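PDB 4KCV: pyruvate kinase 1 from Trypanosoma brucei brucei, which catalyses the transfer of a phosphoryl group from phosphoenolpyruvate to ADP, giving pyruvate and ATP in the final step of glycolysis. Local coordinates for residues T297-S302 and S315-A320; V328-E333 and E342-M347; C183-P188 and F213-E218; P88-G93 and I178-C183; V477-A482 and Q492-Y497. All blocks are in the same frame, centred on the assembly; numbering follows the deposited sequence. Where two conformers were deposited one is given.

Contact 1: T297-S302 and S315-A320. With AKG (2-oxoglutaric acid), chain E.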
# COMPACT_ATOMS: atom_id res chain seq x y z
N THR A 297 -0.68 12.03 33.27
CA THR A 297 0.06 13.15 33.87
C THR A 297 -0.19 14.48 33.17
O THR A 297 0.22 14.68 32.03
CB THR A 297 1.57 12.88 33.97
OG1 THR A 297 1.78 11.68 34.72
CG2 THR A 297 2.27 14.06 34.71
N GLN A 298 -0.88 15.38 33.88
CA GLN A 298 -1.10 16.77 33.45
C GLN A 298 -1.91 16.89 32.16
O GLN A 298 -1.86 17.92 31.48
CB GLN A 298 0.21 17.54 33.32
CG GLN A 298 1.01 17.71 34.64
CD GLN A 298 2.32 18.46 34.41
OE1 GLN A 298 3.02 18.22 33.43
NE2 GLN A 298 2.60 19.44 35.25
N MET A 299 -2.71 15.88 31.86
CA MET A 299 -3.47 15.88 30.62
C MET A 299 -4.48 17.02 30.56
O MET A 299 -4.69 17.61 29.50
CB MET A 299 -4.16 14.52 30.41
CG MET A 299 -3.18 13.36 30.41
SD MET A 299 -3.79 11.92 29.51
CE MET A 299 -3.53 12.51 27.83
N LEU A 300 -5.09 17.33 31.70
CA LEU A 300 -6.02 18.45 31.78
C LEU A 300 -5.70 19.33 32.99
O LEU A 300 -6.59 19.85 33.64
CB LEU A 300 -7.48 17.95 31.83
CG LEU A 300 -8.02 17.29 30.53
CD1 LEU A 300 -9.38 16.66 30.77
CD2 LEU A 300 -8.09 18.29 29.38
N GLU A 301 -4.40 19.52 33.24
CA GLU A 301 -3.90 20.08 34.49
C GLU A 301 -4.62 21.36 34.92
O GLU A 301 -4.95 21.54 36.10
CB GLU A 301 -2.42 20.35 34.38
CG GLU A 301 -1.84 21.01 35.62
CD GLU A 301 -1.18 20.01 36.53
OE1 GLU A 301 -0.00 20.23 36.86
OE2 GLU A 301 -1.78 18.92 36.77
N SER A 302 -4.79 22.29 33.99
CA SER A 302 -5.27 23.61 34.36
C SER A 302 -6.71 23.53 34.92
O SER A 302 -7.15 24.43 35.61
CB SER A 302 -5.23 24.55 33.16
OG SER A 302 -6.25 24.22 32.23
N SER A 315 -5.76 18.96 23.02
CA SER A 315 -5.07 18.25 21.96
C SER A 315 -4.25 17.06 22.54
O SER A 315 -4.23 15.98 21.96
CB SER A 315 -4.20 19.21 21.17
OG SER A 315 -2.85 19.00 21.45
N ASP A 316 -3.81 17.20 23.79
CA ASP A 316 -3.07 16.14 24.46
C ASP A 316 -3.95 14.93 24.66
O ASP A 316 -3.52 13.78 24.43
CB ASP A 316 -2.54 16.64 25.81
CG ASP A 316 -1.58 15.64 26.49
OD1 ASP A 316 -0.65 15.15 25.83
OD2 ASP A 316 -1.77 15.35 27.69
N VAL A 317 -5.17 15.15 25.14
CA VAL A 317 -6.07 14.03 25.36
C VAL A 317 -6.44 13.40 24.01
O VAL A 317 -6.40 12.19 23.86
CB VAL A 317 -7.34 14.47 26.12
CG1 VAL A 317 -8.36 13.34 26.15
CG2 VAL A 317 -6.99 14.92 27.53
N ALA A 318 -6.76 14.22 23.03
CA ALA A 318 -7.18 13.71 21.73
C ALA A 318 -6.06 12.87 21.11
O ALA A 318 -6.30 11.77 20.62
CB ALA A 318 -7.56 14.86 20.79
N ASN A 319 -4.83 13.36 21.23
CA ASN A 319 -3.70 12.70 20.62
C ASN A 319 -3.29 11.39 21.31
O ASN A 319 -2.76 10.48 20.66
CB ASN A 319 -2.52 13.68 20.48
CG ASN A 319 -2.68 14.58 19.25
OD1 ASN A 319 -2.84 14.09 18.16
ND2 ASN A 319 -2.70 15.89 19.46
N ALA A 320 -3.47 11.32 22.63
CA ALA A 320 -3.21 10.07 23.35
C ALA A 320 -4.15 8.99 22.83
O ALA A 320 -3.73 7.87 22.55
CB ALA A 320 -3.38 10.26 24.87
C1 AKG E . 4.19 10.08 36.85
O1 AKG E . 3.67 10.65 35.88
O2 AKG E . 5.40 10.27 37.10
C2 AKG E . 3.36 9.09 37.73
O5 AKG E . 3.84 8.54 38.74
C3 AKG E . 1.87 9.00 37.39
C4 AKG E . 1.07 9.75 38.48
C5 AKG E . 1.17 11.26 38.25
O3 AKG E . 2.29 11.80 38.34
O4 AKG E . 0.11 11.86 38.00

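Contact 2: V328-E333 and E342-M347. With AKG (2-oxoglutaric acid), chain E.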
# COMPACT_ATOMS: atom_id res chain seq x y z
N VAL A 328 -6.84 7.09 29.38
CA VAL A 328 -6.17 8.28 29.83
C VAL A 328 -6.47 8.52 31.30
O VAL A 328 -7.44 7.99 31.85
CB VAL A 328 -6.62 9.49 29.01
CG1 VAL A 328 -6.00 9.42 27.60
CG2 VAL A 328 -8.14 9.54 28.93
N MET A 329 -5.64 9.32 31.94
CA MET A 329 -5.62 9.36 33.39
C MET A 329 -5.65 10.79 33.89
O MET A 329 -5.12 11.72 33.25
CB MET A 329 -4.40 8.61 33.94
CG MET A 329 -4.39 8.48 35.47
SD MET A 329 -3.17 7.29 36.07
CE MET A 329 -1.96 8.44 36.75
N LEU A 330 -6.26 10.95 35.06
CA LEU A 330 -6.28 12.20 35.75
C LEU A 330 -5.66 11.98 37.13
O LEU A 330 -5.88 10.92 37.77
CB LEU A 330 -7.73 12.70 35.85
CG LEU A 330 -8.36 13.04 34.49
CD1 LEU A 330 -9.87 13.18 34.61
CD2 LEU A 330 -7.73 14.31 33.92
N SER A 331 -4.83 12.92 37.56
CA SER A 331 -4.21 12.87 38.88
C SER A 331 -4.78 13.98 39.77
O SER A 331 -5.89 13.85 40.28
CB SER A 331 -2.69 12.98 38.77
OG SER A 331 -2.16 11.82 38.13
N GLY A 332 -4.03 15.06 39.93
CA GLY A 332 -4.46 16.16 40.80
C GLY A 332 -5.81 16.74 40.36
O GLY A 332 -6.58 17.22 41.18
N GLU A 333 -6.12 16.61 39.06
CA GLU A 333 -7.36 17.19 38.50
C GLU A 333 -8.60 16.66 39.25
O GLU A 333 -9.56 17.39 39.47
CB GLU A 333 -7.49 16.85 37.00
CG GLU A 333 -6.37 17.41 36.12
CD GLU A 333 -5.29 16.37 35.79
OE1 GLU A 333 -4.89 15.61 36.69
OE2 GLU A 333 -4.82 16.35 34.63
N GLU A 342 -16.43 18.12 36.08
CA GLU A 342 -16.32 18.81 34.80
C GLU A 342 -15.06 18.37 34.04
O GLU A 342 -15.06 18.31 32.82
CB GLU A 342 -16.30 20.34 34.99
CG GLU A 342 -17.59 20.93 35.53
CD GLU A 342 -17.75 20.78 37.04
OE1 GLU A 342 -16.78 20.40 37.73
OE2 GLU A 342 -18.85 21.03 37.53
N VAL A 343 -13.97 18.08 34.76
CA VAL A 343 -12.77 17.63 34.09
C VAL A 343 -12.94 16.24 33.46
O VAL A 343 -12.59 16.04 32.29
CB VAL A 343 -11.50 17.74 34.97
CG1 VAL A 343 -11.51 16.74 36.10
CG2 VAL A 343 -10.26 17.58 34.12
N VAL A 344 -13.63 15.35 34.16
CA VAL A 344 -13.92 14.00 33.63
C VAL A 344 -14.89 14.09 32.46
O VAL A 344 -14.69 13.46 31.41
CB VAL A 344 -14.47 13.05 34.72
CG1 VAL A 344 -14.95 11.76 34.09
CG2 VAL A 344 -13.39 12.75 35.77
N GLN A 345 -15.83 15.02 32.55
CA GLN A 345 -16.79 15.18 31.46
C GLN A 345 -16.12 15.69 30.19
O GLN A 345 -16.38 15.16 29.10
CB GLN A 345 -17.94 16.09 31.89
CG GLN A 345 -18.88 15.41 32.89
CD GLN A 345 -19.70 16.40 33.68
OE1 GLN A 345 -19.94 17.52 33.24
NE2 GLN A 345 -20.17 15.99 34.86
N TYR A 346 -15.25 16.70 30.33
CA TYR A 346 -14.46 17.19 29.19
C TYR A 346 -13.63 16.06 28.63
O TYR A 346 -13.50 15.93 27.41
CB TYR A 346 -13.51 18.31 29.62
CG TYR A 346 -14.01 19.68 29.26
CD1 TYR A 346 -13.99 20.12 27.95
CD2 TYR A 346 -14.51 20.54 30.23
CE1 TYR A 346 -14.51 21.36 27.60
CE2 TYR A 346 -15.05 21.77 29.89
CZ TYR A 346 -15.04 22.18 28.57
OH TYR A 346 -15.55 23.41 28.22
N MET A 347 -12.93 15.36 29.53
CA MET A 347 -12.08 14.27 29.10
C MET A 347 -12.87 13.26 28.28
O MET A 347 -12.46 12.90 27.18
CB MET A 347 -11.38 13.57 30.28
CG MET A 347 -10.29 12.61 29.82
SD MET A 347 -9.22 12.04 31.16
CE MET A 347 -7.69 12.95 30.77
C1 AKG E . 4.19 10.08 36.85
O1 AKG E . 3.67 10.65 35.88
O2 AKG E . 5.40 10.27 37.10
C2 AKG E . 3.36 9.09 37.73
O5 AKG E . 3.84 8.54 38.74
C3 AKG E . 1.87 9.00 37.39
C4 AKG E . 1.07 9.75 38.48
C5 AKG E . 1.17 11.26 38.25
O3 AKG E . 2.29 11.80 38.34
O4 AKG E . 0.11 11.86 38.00

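Contact 3: C183-P188 and F213-E218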
# COMPACT_ATOMS: atom_id res chain seq x y z
N CYS A 183 21.00 7.20 33.60
CA CYS A 183 21.88 6.40 34.45
C CYS A 183 21.18 5.11 34.86
O CYS A 183 20.02 5.11 35.26
CB CYS A 183 22.29 7.18 35.71
SG CYS A 183 23.28 8.68 35.45
N GLU A 184 21.91 4.00 34.76
CA GLU A 184 21.44 2.73 35.33
C GLU A 184 21.24 2.87 36.83
O GLU A 184 22.07 3.47 37.52
CB GLU A 184 22.46 1.63 35.06
CG GLU A 184 21.87 0.37 34.48
CD GLU A 184 21.55 0.50 33.00
OE1 GLU A 184 21.21 1.62 32.55
OE2 GLU A 184 21.63 -0.52 32.29
N VAL A 185 20.14 2.36 37.34
CA VAL A 185 19.83 2.52 38.75
C VAL A 185 19.43 1.19 39.33
O VAL A 185 18.56 0.52 38.79
CB VAL A 185 18.72 3.56 38.97
CG1 VAL A 185 18.07 3.37 40.33
CG2 VAL A 185 19.28 4.97 38.84
N ASP A 186 20.10 0.77 40.40
CA ASP A 186 19.94 -0.59 40.91
C ASP A 186 19.20 -0.64 42.25
O ASP A 186 19.75 -1.07 43.24
CB ASP A 186 21.29 -1.28 41.02
CG ASP A 186 21.26 -2.73 40.53
OD1 ASP A 186 20.19 -3.18 40.07
OD2 ASP A 186 22.31 -3.40 40.60
N LEU A 187 17.96 -0.18 42.26
CA LEU A 187 17.11 -0.28 43.43
C LEU A 187 16.21 -1.51 43.29
O LEU A 187 15.92 -1.95 42.17
CB LEU A 187 16.25 0.97 43.58
CG LEU A 187 16.92 2.32 43.84
CD1 LEU A 187 15.92 3.46 43.68
CD2 LEU A 187 17.55 2.36 45.23
N PRO A 188 15.77 -2.05 44.43
CA PRO A 188 14.85 -3.19 44.44
C PRO A 188 13.52 -2.81 43.81
O PRO A 188 13.19 -1.61 43.72
CB PRO A 188 14.64 -3.45 45.93
CG PRO A 188 14.80 -2.10 46.55
CD PRO A 188 15.92 -1.46 45.77
N PHE A 213 8.15 3.05 38.86
CA PHE A 213 9.60 3.01 38.58
C PHE A 213 10.10 1.63 38.11
O PHE A 213 11.18 1.15 38.53
CB PHE A 213 10.39 3.50 39.82
CG PHE A 213 11.81 3.92 39.53
CD1 PHE A 213 12.08 4.95 38.62
CD2 PHE A 213 12.88 3.38 40.28
CE1 PHE A 213 13.40 5.36 38.38
CE2 PHE A 213 14.19 3.80 40.05
CZ PHE A 213 14.45 4.78 39.10
N ILE A 214 9.35 1.00 37.22
CA ILE A 214 9.76 -0.31 36.67
C ILE A 214 10.84 -0.14 35.61
O ILE A 214 10.62 0.50 34.55
CB ILE A 214 8.57 -1.07 36.08
CG1 ILE A 214 7.58 -1.47 37.19
CG2 ILE A 214 9.06 -2.29 35.31
CD1 ILE A 214 8.14 -2.49 38.17
N ARG A 215 12.00 -0.76 35.85
CA ARG A 215 13.17 -0.58 34.97
C ARG A 215 13.52 -1.82 34.17
O ARG A 215 14.24 -1.74 33.18
CB ARG A 215 14.38 -0.15 35.80
CG ARG A 215 14.26 1.25 36.34
CD ARG A 215 14.86 1.33 37.72
NE ARG A 215 14.03 0.66 38.72
CZ ARG A 215 14.49 -0.00 39.78
NH1 ARG A 215 15.79 -0.11 39.96
NH2 ARG A 215 13.65 -0.58 40.64
N THR A 216 13.10 -2.99 34.67
CA THR A 216 13.48 -4.26 34.08
C THR A 216 12.32 -5.23 34.24
O THR A 216 11.48 -5.08 35.15
CB THR A 216 14.74 -4.90 34.79
OG1 THR A 216 14.38 -5.30 36.12
CG2 THR A 216 15.92 -3.94 34.84
N ALA A 217 12.30 -6.25 33.37
CA ALA A 217 11.35 -7.36 33.52
C ALA A 217 11.50 -8.08 34.86
O ALA A 217 10.54 -8.62 35.40
CB ALA A 217 11.51 -8.35 32.37
N GLU A 218 12.73 -8.15 35.36
CA GLU A 218 13.00 -8.87 36.58
C GLU A 218 12.25 -8.22 37.73
O GLU A 218 11.63 -8.90 38.54
CB GLU A 218 14.50 -8.92 36.86
CG GLU A 218 14.82 -9.35 38.28
CD GLU A 218 15.09 -10.84 38.37
OE1 GLU A 218 16.26 -11.20 38.61
OE2 GLU A 218 14.14 -11.65 38.18

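Contact 4: P88-G93 and I178-C183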
# COMPACT_ATOMS: atom_id res chain seq x y z
N PRO A 88 10.39 2.58 45.08
CA PRO A 88 11.66 2.91 45.72
C PRO A 88 12.07 4.32 45.31
O PRO A 88 11.60 4.82 44.29
CB PRO A 88 12.62 1.88 45.11
CG PRO A 88 12.08 1.64 43.74
CD PRO A 88 10.58 1.75 43.87
N GLU A 89 12.92 4.98 46.10
CA GLU A 89 13.38 6.32 45.73
C GLU A 89 14.82 6.66 46.16
O GLU A 89 15.32 6.14 47.15
CB GLU A 89 12.41 7.39 46.24
CG GLU A 89 11.86 7.13 47.63
CD GLU A 89 10.79 8.14 48.02
OE1 GLU A 89 10.72 8.50 49.21
OE2 GLU A 89 10.03 8.57 47.13
N ILE A 90 15.46 7.53 45.40
CA ILE A 90 16.68 8.19 45.84
C ILE A 90 16.36 9.60 46.37
O ILE A 90 15.66 10.39 45.71
CB ILE A 90 17.70 8.32 44.70
CG1 ILE A 90 17.84 6.99 43.96
CG2 ILE A 90 19.04 8.84 45.23
CD1 ILE A 90 18.75 7.05 42.75
N ARG A 91 16.83 9.89 47.56
CA ARG A 91 16.64 11.20 48.13
C ARG A 91 17.96 11.73 48.70
O ARG A 91 18.89 10.97 48.95
CB ARG A 91 15.57 11.13 49.21
CG ARG A 91 14.36 10.33 48.77
CD ARG A 91 13.13 10.64 49.60
NE ARG A 91 12.64 12.00 49.36
CZ ARG A 91 11.66 12.34 48.51
NH1 ARG A 91 11.10 11.42 47.73
NH2 ARG A 91 11.29 13.61 48.40
N THR A 92 18.05 13.05 48.84
CA THR A 92 19.14 13.68 49.59
C THR A 92 18.97 13.32 51.06
O THR A 92 17.89 12.91 51.48
CB THR A 92 19.08 15.22 49.48
OG1 THR A 92 17.98 15.72 50.26
CG2 THR A 92 18.91 15.67 48.03
N GLY A 93 19.99 13.60 51.86
CA GLY A 93 19.82 13.67 53.31
C GLY A 93 19.11 14.93 53.81
O GLY A 93 18.35 15.59 53.07
N ILE A 178 15.85 12.72 44.11
CA ILE A 178 17.03 12.72 43.24
C ILE A 178 16.78 11.87 41.99
O ILE A 178 16.20 10.77 42.07
CB ILE A 178 18.27 12.14 43.98
CG1 ILE A 178 18.73 13.09 45.10
CG2 ILE A 178 19.40 11.87 42.98
CD1 ILE A 178 19.55 14.27 44.61
N ASN A 179 17.21 12.36 40.84
CA ASN A 179 17.16 11.57 39.63
C ASN A 179 18.51 11.54 38.99
O ASN A 179 19.25 12.52 39.02
CB ASN A 179 16.11 12.14 38.64
CG ASN A 179 14.69 12.06 39.18
OD1 ASN A 179 14.24 12.96 39.89
ND2 ASN A 179 14.02 10.95 38.92
N LEU A 180 18.88 10.38 38.47
CA LEU A 180 20.14 10.25 37.76
C LEU A 180 19.87 9.99 36.27
O LEU A 180 19.68 8.85 35.86
CB LEU A 180 20.96 9.13 38.40
CG LEU A 180 21.11 9.31 39.92
CD1 LEU A 180 21.71 8.05 40.55
CD2 LEU A 180 21.97 10.54 40.22
N PRO A 181 19.73 11.07 35.48
CA PRO A 181 19.21 10.93 34.10
C PRO A 181 20.15 10.10 33.23
O PRO A 181 21.37 10.27 33.30
CB PRO A 181 19.16 12.37 33.60
CG PRO A 181 20.16 13.10 34.44
CD PRO A 181 20.11 12.46 35.79
N GLY A 182 19.59 9.15 32.51
CA GLY A 182 20.36 8.34 31.58
C GLY A 182 21.21 7.32 32.30
O GLY A 182 22.02 6.63 31.69
N CYS A 183 21.00 7.20 33.60
CA CYS A 183 21.88 6.40 34.45
C CYS A 183 21.18 5.11 34.86
O CYS A 183 20.02 5.11 35.26
CB CYS A 183 22.29 7.18 35.71
SG CYS A 183 23.28 8.68 35.45
O HOH W 1 13.84 9.16 43.51

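Contact 5: V477-A482 and Q492-Y497. With FDP (2,6-di-O-phosphono-beta-D-fructofuranose), chain F.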
# COMPACT_ATOMS: atom_id res chain seq x y z
N VAL A 477 -25.23 -8.68 15.19
CA VAL A 477 -24.23 -8.63 16.24
C VAL A 477 -23.21 -9.74 15.97
O VAL A 477 -23.60 -10.87 15.61
CB VAL A 477 -24.88 -8.89 17.62
CG1 VAL A 477 -23.81 -9.02 18.70
CG2 VAL A 477 -25.82 -7.76 17.99
N VAL A 478 -21.93 -9.47 16.21
CA VAL A 478 -20.89 -10.49 16.00
C VAL A 478 -20.57 -11.17 17.34
O VAL A 478 -20.23 -10.50 18.31
CB VAL A 478 -19.60 -9.89 15.39
CG1 VAL A 478 -18.52 -10.98 15.21
CG2 VAL A 478 -19.89 -9.20 14.04
N VAL A 479 -20.75 -12.48 17.43
CA VAL A 479 -20.75 -13.17 18.73
C VAL A 479 -19.65 -14.24 18.77
O VAL A 479 -19.59 -15.13 17.90
CB VAL A 479 -22.10 -13.85 19.00
CG1 VAL A 479 -22.08 -14.51 20.38
CG2 VAL A 479 -23.26 -12.84 18.89
N VAL A 480 -18.79 -14.16 19.78
CA VAL A 480 -17.58 -14.98 19.84
C VAL A 480 -17.60 -15.82 21.13
O VAL A 480 -17.74 -15.29 22.22
CB VAL A 480 -16.32 -14.08 19.85
CG1 VAL A 480 -15.04 -14.91 20.04
CG2 VAL A 480 -16.25 -13.21 18.58
N HIS A 481 -17.49 -17.14 20.98
CA HIS A 481 -17.27 -18.03 22.14
C HIS A 481 -16.83 -19.38 21.62
O HIS A 481 -16.26 -19.46 20.52
CB HIS A 481 -18.52 -18.11 23.05
CG HIS A 481 -19.82 -18.44 22.31
ND1 HIS A 481 -20.09 -19.68 21.80
CD2 HIS A 481 -20.95 -17.66 22.03
CE1 HIS A 481 -21.32 -19.69 21.24
NE2 HIS A 481 -21.85 -18.46 21.38
N ALA A 482 -16.97 -20.43 22.42
CA ALA A 482 -16.56 -21.77 21.95
C ALA A 482 -17.76 -22.51 21.38
O ALA A 482 -18.90 -22.16 21.67
CB ALA A 482 -15.95 -22.57 23.09
N GLN A 492 -14.96 -20.07 17.87
CA GLN A 492 -16.20 -19.91 17.09
C GLN A 492 -16.64 -18.44 17.00
O GLN A 492 -16.57 -17.70 17.98
CB GLN A 492 -17.33 -20.76 17.70
CG GLN A 492 -18.65 -20.66 16.93
CD GLN A 492 -19.78 -21.44 17.57
OE1 GLN A 492 -20.60 -20.88 18.30
NE2 GLN A 492 -19.82 -22.73 17.31
N THR A 493 -17.09 -18.02 15.81
CA THR A 493 -17.70 -16.69 15.60
C THR A 493 -19.00 -16.90 14.88
O THR A 493 -19.05 -17.67 13.91
CB THR A 493 -16.84 -15.80 14.67
OG1 THR A 493 -15.50 -15.71 15.16
CG2 THR A 493 -17.44 -14.38 14.56
N ARG A 494 -20.05 -16.20 15.33
CA ARG A 494 -21.34 -16.25 14.65
C ARG A 494 -21.82 -14.84 14.36
O ARG A 494 -21.62 -13.92 15.17
CB ARG A 494 -22.40 -16.96 15.52
CG ARG A 494 -22.09 -18.41 15.85
CD ARG A 494 -23.28 -19.02 16.60
NE ARG A 494 -23.36 -18.53 17.97
CZ ARG A 494 -24.47 -18.57 18.71
NH1 ARG A 494 -25.64 -18.89 18.16
NH2 ARG A 494 -24.42 -18.22 19.99
N LEU A 495 -22.54 -14.67 13.26
CA LEU A 495 -23.27 -13.42 13.04
C LEU A 495 -24.74 -13.65 13.32
O LEU A 495 -25.37 -14.56 12.73
CB LEU A 495 -23.05 -12.90 11.63
CG LEU A 495 -21.79 -12.03 11.44
CD1 LEU A 495 -20.49 -12.79 11.76
CD2 LEU A 495 -21.77 -11.50 10.02
N ILE A 496 -25.26 -12.88 14.26
CA ILE A 496 -26.61 -13.08 14.77
C ILE A 496 -27.44 -11.79 14.67
O ILE A 496 -26.97 -10.72 15.04
CB ILE A 496 -26.56 -13.57 16.22
CG1 ILE A 496 -26.07 -15.02 16.23
CG2 ILE A 496 -27.94 -13.50 16.86
CD1 ILE A 496 -25.66 -15.51 17.60
N TYR A 497 -28.64 -11.90 14.12
CA TYR A 497 -29.59 -10.79 14.15
C TYR A 497 -30.27 -10.71 15.51
O TYR A 497 -30.75 -11.73 16.01
CB TYR A 497 -30.66 -11.01 13.11
CG TYR A 497 -30.19 -10.86 11.71
CD1 TYR A 497 -30.05 -9.60 11.12
CD2 TYR A 497 -29.91 -11.98 10.94
CE1 TYR A 497 -29.68 -9.46 9.79
CE2 TYR A 497 -29.56 -11.87 9.61
CZ TYR A 497 -29.45 -10.61 9.03
OH TYR A 497 -29.10 -10.50 7.70
P1 FDP F . -16.75 -21.29 28.55
O1P FDP F . -17.92 -21.36 27.63
O2P FDP F . -17.12 -20.48 29.87
O3P FDP F . -16.22 -22.67 28.97
O1 FDP F . -14.07 -22.91 27.53
C1 FDP F . -14.72 -22.29 26.40
C2 FDP F . -14.83 -20.79 26.65
O2 FDP F . -15.47 -20.48 27.90
C3 FDP F . -15.47 -20.03 25.49
O3 FDP F . -16.89 -20.23 25.48
C4 FDP F . -15.15 -18.61 25.93
O4 FDP F . -15.27 -17.68 24.85
C5 FDP F . -13.69 -18.77 26.30
O5 FDP F . -13.53 -20.21 26.72
C6 FDP F . -13.33 -17.83 27.43
O6 FDP F . -11.91 -17.89 27.64
P2 FDP F . -11.21 -16.69 28.41
O4P FDP F . -11.37 -15.35 27.71
O5P FDP F . -11.88 -16.72 29.81
O6P FDP F . -9.70 -17.05 28.57
O HOH W 2 -20.32 -17.81 18.78

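Contact 1: T297-S302 and S315-A320
M299 lies across D316 at roughly a right angle, and the sulfur-bearing arm hooks over the helix rather than running along it. The bend at its last torsion (chi3 76°) carries CE down to the helix surface. There M299 CE sits 3.3 Å from D316 OD2 and 3.7 Å from the CB of A320, one turn further on. An unbranched, flexible methionine can bend onto the helix surface, and the small A320 lets the methyl come close. V317 turns its CG2 branch to the loop, where it touches both M299 CB, at 4.1 Å, and L300 CG, at 4.0 Å. L300 crosses V317 nearly perpendicularly. The carboxylate of D316 is buried but well provided for: OD2 forms a salt bridge with R263, while OD1 is hydrogen-bonded to S315 OG of the second subunit. The aspartate thereby serves the fold and the subunit interface together. M299 and L300 continue into apolar contacts with helix 340-356. Just before them, T297 directs OG1 to the bound 2-oxoglutarate, although the modelled separation is too short to be relied on. The arrangement is that of a TIM barrel, in which the loop following a barrel strand, here 293-296, packs on the next outer helix, 311-323, and begins at the ligand-binding mouth.

Contact 2: V328-E333 and E342-M347
L330 and M347 reach toward each other tip to tip between the last strand of the TIM barrel, 327-330, and the outer helix 340-356. The segment axes run nearly antiparallel (166°) and are 10.3 Å apart at their closest, the layering of a beta/alpha barrel wall. The apolar contacts fill this layer. M347 CE presses on L330 CD2 at 3.4 Å, tighter than usual carbon contact, while the sulfur passes alongside V328, SD being 3.5 Å from CG2, the two side chains sliding past each other in opposite directions. A long methionine suits the position because it spans the gap and touches two strand residues. L330 divides its branches: CD1 meets V344 CG2 at 3.7 Å and CD2 also approaches V343 CG2 at 4.1 Å. M329 points away from the helix, and its chain, bent at chi3, brings CE to 3.7 Å from C4 of the 2-oxoglutarate. Polar bonding lies at the strand end. E333 CB rests on V343, and its bent chain (chi2 99°) folds the carboxylate back. OE2 accepts from L300 N, and OE1 accepts from S331 N at 2.8 Å on its syn side, the donor well out of the carboxylate plane.

Contact 3: C183-P188 and F213-E218
The carbonyl oxygen of L187 is gripped by both terminal nitrogens of R215, at 2.9 Å from NH1 and 3.1 Å from NH2, which reach it from the same face of its plane. The arginine thus ties the loop that returns from the B domain to the mouth of the TIM barrel, where F213 and R215 follow strand 208-211. NH1 also donates to V185 O at 3.1 Å and NH2 to P188 O at 3.3 Å, all three oxygens lying at the guanidinium edge. Arginine suits the place because its coplanar N-H groups can serve several acceptors at once. Its rotation is fixed by a nearly straight bond (168°) from R215 NE to F213 O, 2.9 Å long. V185 and L187 cross the F213 side chain at about a right angle: V185 CG1 meets the ring edge at CE2, 3.9 Å away, and L187 CD1 approaches the same carbon. R215 CD lies 3.4 Å above one face of that ring, offset toward the rim.

Contact 4: P88-G93 and I178-C183
With CG1 opposite its carbonyl carbon (chi1 -47°) and the chain beyond it straight (chi2 176°), I90 sends CD1 out to L180 CD1, 3.8 Å away, while its other branch, CG2, settles 3.6 Å from I178 CB. I178 is folded at chi2 (-80°), which turns CD1 away from I90 and against T92 CG2 at 3.8 Å. I90 and I178 cross at about a right angle, and the beta-branched shape of each lets it touch two partners. T92 uses both its branches: CG2 packs on I178, and OG1 donates to G93 O at 2.8 Å, in the carbonyl plane on a lone pair. The backbones are linked by I178 N to I90 O, 2.8 Å, and by a water that accepts from I90 N at 3.0 Å and donates to I178 O at 3.2 Å. Beyond L180 the chain bends through a type II turn closed by C183 N to L180 O, with G182 at the position whose positive phi favours glycine. I178 also packs on V144 of strand 141-144. Here the two connections between barrel and B domain lie together, consistent with the hinge on which the B domain of pyruvate kinases moves.

Contact 5: V477-A482 and Q492-Y497
V477 pairs with I496 in an antiparallel beta hairpin, its N bonded to I496 O at 2.7 Å. In the C-terminal alpha/beta domain's sheet, strand 492-497 is the outermost in this chain, and the sheet runs on into the third subunit. V478 turns its side chain to the face packed by helix 377-391, where its CG1 meets T493 CG2 at 3.6 Å. V478 and V480 turn their backbone groups to strand 396-400, while V477, V479 and H481 bond to 492-497. V479 gives its N to R494 O at 2.8 Å, and on the other face its CG2 touches I496 CD1 at 3.8 Å. V480, opposite T493, faces helix 377-391. Beta-branched valines suit the extended backbone and both buried faces. H481 ND1 donates to A482 O, which leaves NE2 to accept from R494 NH2 at 2.9 Å, in the ring plane, the guanidinium turned 67° from it. A water lying over one face of the H481 ring donates to V479 O and Q492 OE1 and accepts from R494 NE. R494 NH1 forms a salt bridge with D483 of the third subunit. Just past the strand, A482 N makes a weak 3.1 Å hydrogen bond to O3 of the fructose 2,6-bisphosphate.

In the fold
From the N terminus, contact 4 closes the longest loop, bringing 178-183 back to 88-93 after the chain has passed through the B domain. Contact 3 starts at C183, which the two share, and closes a shorter loop onto the barrel; P88 and I90 also touch L187, and the two pack together where the B domain joins the barrel, probably its hinge. Contacts 1 and 2 come later and close short loops around the last barrel strands, touching each other through L300, E333 and V343, and both reaching the 2-oxoglutarate. Contact 5 closes a hairpin in the C-terminal domain, its centre 36 Å or more from the others. All five lie in series; none nests or crosses.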